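Local coordinates for protein N-acyl homoserine lactonase (Bacillus thuringiensis, PDB 4J5H) that uses two zinc ions to hydrolyse the lactone ring of N-acyl-L-homoserine lactone quorum-sensing signals, with maximum activity on the ten-carbon acyl chain, at residues A15-L20 against L34-V39; S23-A28 against A196-E201; H108-H113 against P171-G176; L191-A196 against I235-D240. The protein carries 1 engineered substitution. One frame throughout, in Å; residues are numbered along the deposited sequence.

Contact 1 of 4, residues A15-L20 against L34-V39. With 1K4 (N-decanoyl-L-homoserine), chain D.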
# COMPACT_ATOMS: atom_id res chain seq x y z
N ALA A 15 2.21 8.99 5.35
CA ALA A 15 1.43 8.44 6.47
C ALA A 15 2.36 7.85 7.53
O ALA A 15 2.11 6.81 8.10
CB ALA A 15 0.46 7.38 5.97
N GLY A 16 3.45 8.55 7.81
CA GLY A 16 4.46 8.05 8.72
C GLY A 16 5.53 7.29 7.99
O GLY A 16 5.58 7.27 6.73
N ARG A 17 6.40 6.65 8.77
CA ARG A 17 7.55 5.95 8.24
C ARG A 17 7.75 4.66 9.02
O ARG A 17 7.10 4.40 10.02
CB ARG A 17 8.81 6.82 8.26
CG ARG A 17 8.57 8.20 7.60
CD ARG A 17 9.92 8.91 7.49
NE ARG A 17 10.74 8.34 6.45
CZ ARG A 17 10.66 8.66 5.16
NH1 ARG A 17 11.46 8.04 4.30
NH2 ARG A 17 9.75 9.53 4.71
N CYS A 18 8.66 3.83 8.53
CA CYS A 18 9.05 2.65 9.28
C CYS A 18 10.48 2.28 8.95
O CYS A 18 10.92 2.39 7.80
CB CYS A 18 8.10 1.48 9.05
SG CYS A 18 8.02 0.86 7.36
N MET A 19 11.19 1.85 9.99
CA MET A 19 12.54 1.35 9.83
C MET A 19 12.41 -0.10 9.45
O MET A 19 11.65 -0.84 10.06
CB MET A 19 13.35 1.39 11.11
CG MET A 19 13.38 2.73 11.80
SD MET A 19 14.07 4.09 10.83
CE MET A 19 15.68 3.43 10.44
N LEU A 20 13.19 -0.49 8.45
CA LEU A 20 13.22 -1.84 7.94
C LEU A 20 14.66 -2.22 7.63
O LEU A 20 15.40 -1.47 7.00
CB LEU A 20 12.39 -1.97 6.66
CG LEU A 20 12.30 -3.34 6.01
CD1 LEU A 20 11.71 -4.37 6.95
CD2 LEU A 20 11.44 -3.22 4.74
N LEU A 34 19.47 -0.60 9.09
CA LEU A 34 18.10 -0.21 8.90
C LEU A 34 17.97 0.97 7.95
O LEU A 34 18.82 1.86 7.91
CB LEU A 34 17.45 0.15 10.23
CG LEU A 34 17.43 -0.95 11.29
CD1 LEU A 34 16.90 -0.48 12.62
CD2 LEU A 34 16.60 -2.14 10.86
N LEU A 35 16.83 0.98 7.26
CA LEU A 35 16.44 2.04 6.35
C LEU A 35 15.15 2.67 6.83
O LEU A 35 14.19 1.94 7.15
CB LEU A 35 16.20 1.46 4.96
CG LEU A 35 17.27 0.65 4.28
CD1 LEU A 35 16.79 0.10 2.92
CD2 LEU A 35 18.50 1.54 4.14
N ASN A 36 15.10 4.00 6.86
CA ASN A 36 13.89 4.73 7.26
C ASN A 36 13.02 4.99 6.03
O ASN A 36 13.23 5.91 5.27
CB ASN A 36 14.26 6.03 8.00
CG ASN A 36 13.05 6.69 8.63
OD1 ASN A 36 11.93 6.49 8.15
ND2 ASN A 36 13.24 7.48 9.68
N LEU A 37 12.02 4.12 5.84
CA LEU A 37 11.25 4.05 4.59
C LEU A 37 9.94 4.77 4.74
O LEU A 37 9.37 4.79 5.84
CB LEU A 37 10.93 2.61 4.24
CG LEU A 37 12.10 1.70 3.98
CD1 LEU A 37 11.54 0.31 3.68
CD2 LEU A 37 12.94 2.24 2.86
N PRO A 38 9.42 5.34 3.63
CA PRO A 38 8.13 6.01 3.70
C PRO A 38 7.00 4.99 3.73
O PRO A 38 7.08 3.95 3.08
CB PRO A 38 8.09 6.80 2.40
CG PRO A 38 8.89 5.98 1.44
CD PRO A 38 10.01 5.41 2.28
N VAL A 39 5.94 5.32 4.45
CA VAL A 39 4.64 4.64 4.39
C VAL A 39 3.71 5.62 3.69
O VAL A 39 3.66 6.81 4.04
CB VAL A 39 4.12 4.33 5.79
CG1 VAL A 39 2.70 3.74 5.77
CG2 VAL A 39 5.07 3.36 6.49
O 1K4 D . 4.67 -5.00 3.67
C 1K4 D . 5.10 -4.00 4.26
OXT 1K4 D . 4.85 -2.84 3.79
CA 1K4 D . 5.90 -4.23 5.52
CB 1K4 D . 7.19 -3.40 5.34
CAG 1K4 D . 7.97 -3.17 6.62
OAD 1K4 D . 7.09 -2.58 7.58
N 1K4 D . 6.31 -5.63 5.71
CAQ 1K4 D . 5.45 -6.49 6.25
OAB 1K4 D . 4.33 -6.18 6.68
CAN 1K4 D . 5.90 -7.92 6.34
CAM 1K4 D . 5.35 -8.64 7.55
CAL 1K4 D . 5.91 -8.02 8.82
CAK 1K4 D . 5.55 -8.82 10.07
CAJ 1K4 D . 4.62 -8.07 11.00
CAI 1K4 D . 4.51 -8.83 12.32
CAH 1K4 D . 3.06 -8.97 12.77
CAF 1K4 D . 2.90 -9.23 14.27
CAA 1K4 D . 3.85 -10.27 14.82

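Contact 2 of 4, residues S23-A28 against A196-E201. With 1K4 (N-decanoyl-L-homoserine), chain D.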
# COMPACT_ATOMS: atom_id res chain seq x y z
N SER A 23 18.00 -5.81 4.22
CA SER A 23 17.88 -7.14 3.62
C SER A 23 16.44 -7.42 3.18
O SER A 23 16.23 -8.31 2.37
CB SER A 23 18.39 -8.23 4.57
OG SER A 23 17.58 -8.35 5.73
N SER A 24 15.47 -6.67 3.68
CA SER A 24 14.09 -6.80 3.22
C SER A 24 13.83 -6.08 1.89
O SER A 24 12.86 -6.40 1.24
CB SER A 24 13.11 -6.31 4.28
OG SER A 24 13.20 -7.12 5.44
N VAL A 25 14.71 -5.15 1.48
CA VAL A 25 14.55 -4.47 0.18
C VAL A 25 15.48 -5.05 -0.85
O VAL A 25 15.25 -4.88 -2.04
CB VAL A 25 14.68 -2.91 0.21
CG1 VAL A 25 13.79 -2.32 1.30
CG2 VAL A 25 16.13 -2.45 0.33
N ASN A 26 16.50 -5.78 -0.41
CA ASN A 26 17.39 -6.52 -1.29
C ASN A 26 17.85 -7.74 -0.49
O ASN A 26 18.73 -7.63 0.39
CB ASN A 26 18.55 -5.65 -1.72
CG ASN A 26 19.55 -6.38 -2.60
OD1 ASN A 26 19.54 -7.61 -2.71
ND2 ASN A 26 20.45 -5.62 -3.20
N SER A 27 17.25 -8.88 -0.80
CA SER A 27 17.50 -10.13 -0.10
C SER A 27 18.98 -10.56 -0.10
O SER A 27 19.36 -11.38 0.75
CB SER A 27 16.65 -11.27 -0.70
OG SER A 27 15.26 -10.97 -0.65
N ALA A 28 19.79 -10.02 -1.02
CA ALA A 28 21.22 -10.35 -1.08
C ALA A 28 22.04 -9.61 -0.03
O ALA A 28 23.15 -10.03 0.29
CB ALA A 28 21.79 -10.06 -2.47
N ALA A 196 4.16 -4.88 -4.77
CA ALA A 196 4.63 -5.78 -5.81
C ALA A 196 6.10 -5.44 -6.20
O ALA A 196 6.79 -6.24 -6.80
CB ALA A 196 3.72 -5.71 -7.03
N SER A 197 6.58 -4.25 -5.79
CA SER A 197 8.03 -3.91 -5.80
C SER A 197 8.26 -2.76 -4.80
O SER A 197 7.71 -1.68 -4.97
CB SER A 197 8.45 -3.46 -7.20
OG SER A 197 8.68 -4.56 -8.03
N TYR A 198 9.06 -2.99 -3.75
CA TYR A 198 9.37 -1.93 -2.80
C TYR A 198 10.13 -0.80 -3.47
O TYR A 198 9.86 0.36 -3.21
CB TYR A 198 10.23 -2.45 -1.65
CG TYR A 198 9.58 -3.30 -0.59
CD1 TYR A 198 8.21 -3.46 -0.49
CD2 TYR A 198 10.38 -3.90 0.37
CE1 TYR A 198 7.66 -4.20 0.54
CE2 TYR A 198 9.85 -4.64 1.41
CZ TYR A 198 8.49 -4.80 1.50
OH TYR A 198 7.95 -5.53 2.54
N THR A 199 11.04 -1.15 -4.37
CA THR A 199 11.91 -0.18 -5.02
C THR A 199 11.97 -0.35 -6.52
O THR A 199 11.66 -1.42 -7.06
CB THR A 199 13.37 -0.30 -4.51
OG1 THR A 199 13.93 -1.52 -4.99
CG2 THR A 199 13.41 -0.23 -3.00
N LYS A 200 12.46 0.69 -7.18
CA LYS A 200 12.72 0.62 -8.62
C LYS A 200 13.56 -0.59 -9.00
O LYS A 200 13.29 -1.24 -10.01
CB LYS A 200 13.39 1.90 -9.11
CG LYS A 200 13.61 1.93 -10.61
CD LYS A 200 14.08 3.31 -11.07
CE LYS A 200 14.45 3.29 -12.55
NZ LYS A 200 15.30 4.45 -12.93
N GLU A 201 14.60 -0.89 -8.22
CA GLU A 201 15.45 -2.04 -8.57
C GLU A 201 14.75 -3.39 -8.40
O GLU A 201 15.07 -4.37 -9.11
CB GLU A 201 16.81 -1.98 -7.88
CG GLU A 201 16.86 -2.44 -6.44
CD GLU A 201 18.28 -2.44 -5.88
OE1 GLU A 201 18.43 -2.58 -4.66
OE2 GLU A 201 19.25 -2.31 -6.67
O 1K4 D . 4.67 -5.00 3.67
C 1K4 D . 5.10 -4.00 4.26
OXT 1K4 D . 4.85 -2.84 3.79
CA 1K4 D . 5.90 -4.23 5.52
CB 1K4 D . 7.19 -3.40 5.34
CAG 1K4 D . 7.97 -3.17 6.62
OAD 1K4 D . 7.09 -2.58 7.58
N 1K4 D . 6.31 -5.63 5.71
CAQ 1K4 D . 5.45 -6.49 6.25
OAB 1K4 D . 4.33 -6.18 6.68
CAN 1K4 D . 5.90 -7.92 6.34
CAM 1K4 D . 5.35 -8.64 7.55
CAL 1K4 D . 5.91 -8.02 8.82
CAK 1K4 D . 5.55 -8.82 10.07
CAJ 1K4 D . 4.62 -8.07 11.00
CAI 1K4 D . 4.51 -8.83 12.32
CAH 1K4 D . 3.06 -8.97 12.77
CAF 1K4 D . 2.90 -9.23 14.27
CAA 1K4 D . 3.85 -10.27 14.82
O HOH W 1 16.05 -2.56 -3.47

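Contact 3 of 4, residues H108-H113 against P171-G176. Engineered in segment 108-113: Trp111 (natural residue Phe). With ZN (zinc ion), chain C; ZN (zinc ion), chain B; 1K4 (N-decanoyl-L-homoserine), chain D.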
# COMPACT_ATOMS: atom_id res chain seq x y z
N HIS A 108 -3.18 -4.68 0.24
CA HIS A 108 -3.03 -5.86 0.99
C HIS A 108 -3.19 -5.50 2.47
O HIS A 108 -3.39 -4.33 2.81
CB HIS A 108 -1.69 -6.55 0.66
CG HIS A 108 -0.45 -5.82 1.02
ND1 HIS A 108 -0.16 -4.52 0.65
CD2 HIS A 108 0.68 -6.30 1.59
CE1 HIS A 108 1.08 -4.23 1.00
NE2 HIS A 108 1.60 -5.29 1.58
N LEU A 109 -3.13 -6.52 3.34
CA LEU A 109 -3.47 -6.33 4.76
C LEU A 109 -2.26 -6.37 5.70
O LEU A 109 -2.41 -6.53 6.92
CB LEU A 109 -4.55 -7.34 5.16
CG LEU A 109 -5.91 -7.16 4.47
CD1 LEU A 109 -6.89 -8.25 4.88
CD2 LEU A 109 -6.51 -5.80 4.65
N HIS A 110 -1.06 -6.17 5.15
CA HIS A 110 0.10 -5.92 5.98
C HIS A 110 -0.09 -4.69 6.86
O HIS A 110 -0.86 -3.80 6.54
CB HIS A 110 1.38 -5.82 5.15
CG HIS A 110 1.85 -7.14 4.61
ND1 HIS A 110 2.78 -7.23 3.60
CD2 HIS A 110 1.53 -8.40 4.95
CE1 HIS A 110 3.00 -8.51 3.34
NE2 HIS A 110 2.23 -9.24 4.13
N TRP A 111 0.64 -4.69 7.97
CA TRP A 111 0.37 -3.82 9.12
C TRP A 111 0.42 -2.33 8.82
O TRP A 111 -0.27 -1.55 9.45
CB TRP A 111 1.31 -4.21 10.29
CG TRP A 111 2.72 -3.74 10.03
CD1 TRP A 111 3.65 -4.32 9.23
CD2 TRP A 111 3.29 -2.53 10.51
NE1 TRP A 111 4.79 -3.54 9.18
CE2 TRP A 111 4.59 -2.44 9.96
CE3 TRP A 111 2.84 -1.52 11.37
CZ2 TRP A 111 5.44 -1.37 10.24
CZ3 TRP A 111 3.69 -0.47 11.65
CH2 TRP A 111 4.98 -0.39 11.07
N ASP A 112 1.28 -1.96 7.88
CA ASP A 112 1.49 -0.57 7.50
C ASP A 112 0.66 -0.13 6.31
O ASP A 112 0.78 1.00 5.84
CB ASP A 112 2.97 -0.25 7.29
CG ASP A 112 3.63 -1.10 6.22
OD1 ASP A 112 3.30 -2.28 6.05
OD2 ASP A 112 4.53 -0.57 5.56
N HIS A 113 -0.21 -1.04 5.85
CA HIS A 113 -1.15 -0.78 4.76
C HIS A 113 -2.62 -0.86 5.17
O HIS A 113 -3.46 -0.18 4.56
CB HIS A 113 -0.91 -1.73 3.61
CG HIS A 113 0.40 -1.54 2.98
ND1 HIS A 113 0.59 -0.70 1.90
CD2 HIS A 113 1.62 -2.03 3.29
CE1 HIS A 113 1.87 -0.66 1.61
NE2 HIS A 113 2.51 -1.49 2.42
N PRO A 171 -0.26 -11.04 -6.78
CA PRO A 171 0.10 -11.82 -5.59
C PRO A 171 1.60 -12.21 -5.58
O PRO A 171 2.28 -12.17 -6.63
CB PRO A 171 -0.78 -13.05 -5.72
CG PRO A 171 -0.87 -13.24 -7.22
CD PRO A 171 -1.09 -11.83 -7.71
N GLY A 172 2.11 -12.55 -4.40
CA GLY A 172 3.48 -13.04 -4.22
C GLY A 172 4.10 -12.37 -3.01
O GLY A 172 4.48 -13.05 -2.04
N HIS A 173 4.15 -11.05 -3.02
CA HIS A 173 4.63 -10.36 -1.85
C HIS A 173 3.75 -10.72 -0.64
O HIS A 173 4.26 -10.91 0.49
CB HIS A 173 4.69 -8.85 -2.08
CG HIS A 173 4.83 -8.07 -0.82
ND1 HIS A 173 6.01 -8.00 -0.08
CD2 HIS A 173 3.90 -7.40 -0.12
CE1 HIS A 173 5.78 -7.29 1.01
NE2 HIS A 173 4.51 -6.91 0.99
N SER A 174 2.43 -10.74 -0.89
CA SER A 174 1.45 -11.31 0.02
C SER A 174 0.49 -12.15 -0.80
O SER A 174 0.48 -12.03 -2.02
CB SER A 174 0.72 -10.22 0.78
OG SER A 174 -0.17 -9.48 -0.06
N PRO A 175 -0.30 -13.01 -0.14
CA PRO A 175 -1.06 -13.98 -0.94
C PRO A 175 -2.11 -13.37 -1.86
O PRO A 175 -2.42 -13.95 -2.87
CB PRO A 175 -1.68 -14.89 0.12
CG PRO A 175 -0.69 -14.86 1.24
CD PRO A 175 -0.25 -13.40 1.28
N GLY A 176 -2.60 -12.18 -1.54
CA GLY A 176 -3.56 -11.51 -2.36
C GLY A 176 -3.27 -10.06 -2.66
O GLY A 176 -4.18 -9.21 -2.72
ZN ZN C . 3.52 -5.67 2.31
ZN ZN B . 4.45 -2.05 2.24
O 1K4 D . 4.67 -5.00 3.67
C 1K4 D . 5.10 -4.00 4.26
OXT 1K4 D . 4.85 -2.84 3.79
CA 1K4 D . 5.90 -4.23 5.52
CB 1K4 D . 7.19 -3.40 5.34
CAG 1K4 D . 7.97 -3.17 6.62
OAD 1K4 D . 7.09 -2.58 7.58
N 1K4 D . 6.31 -5.63 5.71
CAQ 1K4 D . 5.45 -6.49 6.25
OAB 1K4 D . 4.33 -6.18 6.68
CAN 1K4 D . 5.90 -7.92 6.34
CAM 1K4 D . 5.35 -8.64 7.55
CAL 1K4 D . 5.91 -8.02 8.82
CAK 1K4 D . 5.55 -8.82 10.07
CAJ 1K4 D . 4.62 -8.07 11.00
CAI 1K4 D . 4.51 -8.83 12.32
CAH 1K4 D . 3.06 -8.97 12.77
CAF 1K4 D . 2.90 -9.23 14.27
CAA 1K4 D . 3.85 -10.27 14.82

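Contact 4 of 4, residues L191-A196 against I235-D240. With ZN (zinc ion), chain B; ZN (zinc ion), chain C; 1K4 (N-decanoyl-L-homoserine), chain D.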
# COMPACT_ATOMS: atom_id res chain seq x y z
N LEU A 191 0.93 3.71 -12.81
CA LEU A 191 0.98 2.41 -12.16
C LEU A 191 1.52 2.60 -10.76
O LEU A 191 2.67 3.04 -10.59
CB LEU A 191 1.85 1.43 -12.94
CG LEU A 191 2.13 0.05 -12.32
CD1 LEU A 191 0.80 -0.69 -12.09
CD2 LEU A 191 3.08 -0.80 -13.16
N LEU A 192 0.70 2.24 -9.76
CA LEU A 192 1.17 2.16 -8.36
C LEU A 192 1.41 0.72 -8.09
O LEU A 192 0.45 -0.05 -7.98
CB LEU A 192 0.11 2.75 -7.41
CG LEU A 192 -0.39 4.16 -7.70
CD1 LEU A 192 -1.44 4.53 -6.66
CD2 LEU A 192 0.74 5.18 -7.70
N THR A 193 2.67 0.31 -8.03
CA THR A 193 2.98 -1.10 -7.79
C THR A 193 2.58 -1.55 -6.40
O THR A 193 2.35 -2.74 -6.16
CB THR A 193 4.47 -1.44 -7.95
OG1 THR A 193 5.27 -0.78 -6.95
CG2 THR A 193 4.95 -1.03 -9.34
N ILE A 194 2.55 -0.59 -5.49
CA ILE A 194 2.53 -0.88 -4.05
C ILE A 194 3.65 -1.86 -3.76
O ILE A 194 4.75 -1.67 -4.26
CB ILE A 194 1.13 -1.26 -3.51
CG1 ILE A 194 0.01 -0.49 -4.23
CG2 ILE A 194 1.09 -1.03 -1.99
CD1 ILE A 194 -0.06 0.97 -3.90
N ASP A 195 3.41 -2.90 -2.98
CA ASP A 195 4.46 -3.80 -2.56
C ASP A 195 4.71 -4.95 -3.55
O ASP A 195 5.44 -5.89 -3.21
CB ASP A 195 4.19 -4.34 -1.15
CG ASP A 195 4.35 -3.30 -0.05
OD1 ASP A 195 4.60 -2.13 -0.36
OD2 ASP A 195 4.20 -3.66 1.14
N ALA A 196 4.16 -4.88 -4.77
CA ALA A 196 4.63 -5.78 -5.81
C ALA A 196 6.10 -5.44 -6.20
O ALA A 196 6.79 -6.24 -6.80
CB ALA A 196 3.72 -5.71 -7.03
N ILE A 235 5.47 5.12 -13.21
CA ILE A 235 5.44 4.01 -12.26
C ILE A 235 5.99 4.45 -10.91
O ILE A 235 7.06 5.06 -10.83
CB ILE A 235 6.28 2.79 -12.72
CG1 ILE A 235 5.95 2.38 -14.15
CG2 ILE A 235 6.09 1.63 -11.76
CD1 ILE A 235 6.97 1.41 -14.72
N PHE A 236 5.23 4.16 -9.86
CA PHE A 236 5.62 4.47 -8.50
C PHE A 236 5.65 3.23 -7.65
O PHE A 236 4.71 2.45 -7.67
CB PHE A 236 4.68 5.49 -7.89
CG PHE A 236 4.70 6.80 -8.61
CD1 PHE A 236 3.90 7.02 -9.72
CD2 PHE A 236 5.59 7.79 -8.22
CE1 PHE A 236 3.92 8.22 -10.39
CE2 PHE A 236 5.63 8.99 -8.91
CZ PHE A 236 4.79 9.20 -9.98
N PHE A 237 6.73 3.10 -6.89
CA PHE A 237 6.99 1.90 -6.11
C PHE A 237 6.57 2.05 -4.66
O PHE A 237 6.26 3.14 -4.19
CB PHE A 237 8.47 1.54 -6.27
CG PHE A 237 8.87 1.47 -7.71
CD1 PHE A 237 8.47 0.39 -8.49
CD2 PHE A 237 9.63 2.49 -8.30
CE1 PHE A 237 8.80 0.32 -9.83
CE2 PHE A 237 9.95 2.43 -9.66
CZ PHE A 237 9.54 1.34 -10.42
N GLY A 238 6.59 0.95 -3.93
CA GLY A 238 5.95 0.91 -2.61
C GLY A 238 6.64 1.61 -1.45
O GLY A 238 5.99 2.28 -0.62
N HIS A 239 7.96 1.46 -1.39
CA HIS A 239 8.77 2.02 -0.26
C HIS A 239 10.15 2.36 -0.79
O HIS A 239 11.15 1.67 -0.48
CB HIS A 239 8.90 1.02 0.89
CG HIS A 239 7.59 0.55 1.46
ND1 HIS A 239 6.83 1.33 2.29
CD2 HIS A 239 6.93 -0.63 1.34
CE1 HIS A 239 5.76 0.66 2.67
NE2 HIS A 239 5.78 -0.53 2.08
N ASP A 240 10.21 3.39 -1.63
CA ASP A 240 11.46 3.71 -2.37
C ASP A 240 11.96 5.08 -1.93
O ASP A 240 11.37 6.13 -2.29
CB ASP A 240 11.21 3.67 -3.88
CG ASP A 240 12.50 3.72 -4.70
OD1 ASP A 240 13.45 4.40 -4.26
OD2 ASP A 240 12.59 3.09 -5.75
ZN ZN B . 4.45 -2.05 2.24
ZN ZN C . 3.52 -5.67 2.31
O 1K4 D . 4.67 -5.00 3.67
C 1K4 D . 5.10 -4.00 4.26
OXT 1K4 D . 4.85 -2.84 3.79
CA 1K4 D . 5.90 -4.23 5.52
CB 1K4 D . 7.19 -3.40 5.34
CAG 1K4 D . 7.97 -3.17 6.62
OAD 1K4 D . 7.09 -2.58 7.58
N 1K4 D . 6.31 -5.63 5.71
CAQ 1K4 D . 5.45 -6.49 6.25
OAB 1K4 D . 4.33 -6.18 6.68
CAN 1K4 D . 5.90 -7.92 6.34
CAM 1K4 D . 5.35 -8.64 7.55
CAL 1K4 D . 5.91 -8.02 8.82
CAK 1K4 D . 5.55 -8.82 10.07
CAJ 1K4 D . 4.62 -8.07 11.00
CAI 1K4 D . 4.51 -8.83 12.32
CAH 1K4 D . 3.06 -8.97 12.77
CAF 1K4 D . 2.90 -9.23 14.27
CAA 1K4 D . 3.85 -10.27 14.82
O HOH W 2 3.02 2.26 -5.34

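Contact 1 of 4, residues A15-L20 against L34-V39
Arg17 lays its side chain across Asn36 at about a right angle, where strands 15-20 and 34-39 run antiparallel (159°) in the seven-stranded sheet of this metallo-beta-lactamase fold. The guanidinium grips Asn36 side-on: NE donates to Asn36 OD1 at 2.8 Å, and NH1 donates to the backbone Asn36 O at 2.9 Å. Both acceptors lie in the guanidinium plane, yet each nitrogen sits well above the carbonyl plane it addresses. The side-chain amide of Asn36 is turned 55° from the guanidinium. A bend at chi3 (74°) folds the guanidinium back over the neighbouring strand, with Pro38 N against one face; its NH2 goes on to a salt bridge with Glu244. On the same face of the sheet as Asn36, Met19 is bent at chi2 and chi3, which carries SD to 3.4 Å from Asn36 CB and CE against Leu34 CB. Paired backbone bonds at Cys18-Leu37 and Leu20-Leu35 fix this register. The other face is apolar and turned to the active site: both methyls of Leu20 approach carbon CAG of the bound N-decanoyl-L-homoserine, and Leu20 CD2 meets Leu37 CD1 at 3.7 Å.

Contact 2 of 4, residues S23-A28 against A196-E201
Tyr198, a residue of the substrate pocket, is backed here by the loop 23-28; its own segment, 196-201, leads from the turn bearing zinc ligand Asp195 to helix 200-204. Polar coupling between the segments runs through one water, gripped by three atoms. It donates to Val25 O (2.8 Å) and to Glu201 OE1 (2.7 Å) and accepts from Thr199 OG1 (2.8 Å). Thr199 is also the N-cap of helix 200-204. Asn26 ND2 lies 3.9 Å from Glu201 OE1, amide and carboxylate planes nearly perpendicular, while Asn26 OD1 accepts from Ala28 N in an Asx turn.

Against the phenol, the carbonyl oxygen of Ser24 comes 3.5 Å from Tyr198 CE2. In the conformer modelled here, Val25 CG1 approaches the same CD2-CE2 bond from the other side of the ring plane, 3.9 Å from Tyr198 CD2. Both approaches are oblique to the ring. With chi1 at -75°, CG lies anti to the carbonyl carbon, and the ring reaches past Val25 to bring Tyr198 OH 3.5 Å from the carboxylate oxygen O of N-decanoyl-L-homoserine. Phe209, His173 and His239 also meet this ring, His239 edge-to-face. Tyr198 beside zinc ligands His173 and His239, backed by loop 23-28, is consistent with the substrate pocket of an AHL lactonase of the metallo-beta-lactamase superfamily.

Contact 3 of 4, residues H108-H113 against P171-G176
His108 opens the contact by directing NE2 at one zinc ion (2.1 Å), the same ion that His173 NE2 holds from the facing loop at 2.1 Å. The two side chains cross at about a right angle, with ring planes 75° apart, and His108 NE2 lies in the plane of the His173 ring. Beside the metal, Ser174 OG touches His108 CB at 3.4 Å; that hydroxyl is hydrogen-bonded to Glu131. His110 follows, coordinating the ion through ND1 instead (2.2 Å), and its ring stands at 80° to that of His173, whose ND1 is anchored on the carbonyl of Ala210. Carbon CAQ of N-decanoyl-L-homoserine rests over one face of the His110 ring. The nitrogens of the three histidines crowd together because they share the metal, not hydrogen bonds.

Trp111, an engineered residue in place of phenylalanine, turns its indole edge to the ligand, and NE1 donates a bent hydrogen bond (135°) to the ligand hydroxyl OAD at 3.0 Å. Asp112 OD1 comes 2.8 Å from carboxylate oxygen OXT. His113 NE2 binds the second zinc at 2.0 Å, and its ND1 is held by Asp54, a second-shell carboxylate that fixes the ring's rotation. Residues 108-113 match the HxHxDH motif, whose three histidines with His173, Asp195 and His239 form the dizinc site of this metallo-beta-lactamase superfamily member.

Contact 4 of 4, residues L191-A196 against I235-D240
Chi1 is close to -71° in Asp195 and -57° in His239, placing CG of each anti to its own carbonyl carbon, and from these positions carboxylate and imidazole converge on one zinc ion. Asp195 OD2 lies in the plane of the His239 ring and binds that ion at 2.0 Å, as His239 NE2 does from its own side. OD2 also reaches the other zinc at 2.4 Å, which makes Asp195 a bridging ligand, while His239 ND1 is steadied by Pro38 O.

Behind the site, strands 191-194 and 235-237 run parallel, 18° between their axes, joined by Phe236 N to Leu191 O and Thr193 N to Phe236 O at 3.0 Å. Leu191 and Ile235 lie side by side on one face, and Leu192 CD2 rests on Phe236 CB on the other. Beyond them the strands part: a water spans Ile194 N and Phe236 O, and a type II' turn from Thr193 to Ala196 swings Asp195 to the metals. Thr193 OG1 donates to Ile194 O within this turn. One carboxylate oxygen shared by two cations would probably disperse its negative charge; the product carboxylate, its OXT 2.8 Å from Asp195 OD2, also bridges the zincs and would be expected to offset part of their charge.

Contacts 3 and 4 are buried, about 8 Å from the chain centre, and both carry zinc ligands; contacts 1 and 2 lie farther out, are only partly buried, and shape the pocket around the product. Contact 1 relies on a regular antiparallel backbone ladder, contact 4 on a short parallel one that gives way to ligands, and contact 2 on a water and an aromatic ring. All four reach N-decanoyl-L-homoserine. Contacts 3 and 4 share both zinc ions, and contacts 2 and 4 share Ala196. Leu35 and Leu20 of contact 1 pack on Val25 and Tyr198 of contact 2, while Val39 abuts Asp112 of contact 3, tying the seven-stranded sheet to the metal-binding segment 108-113.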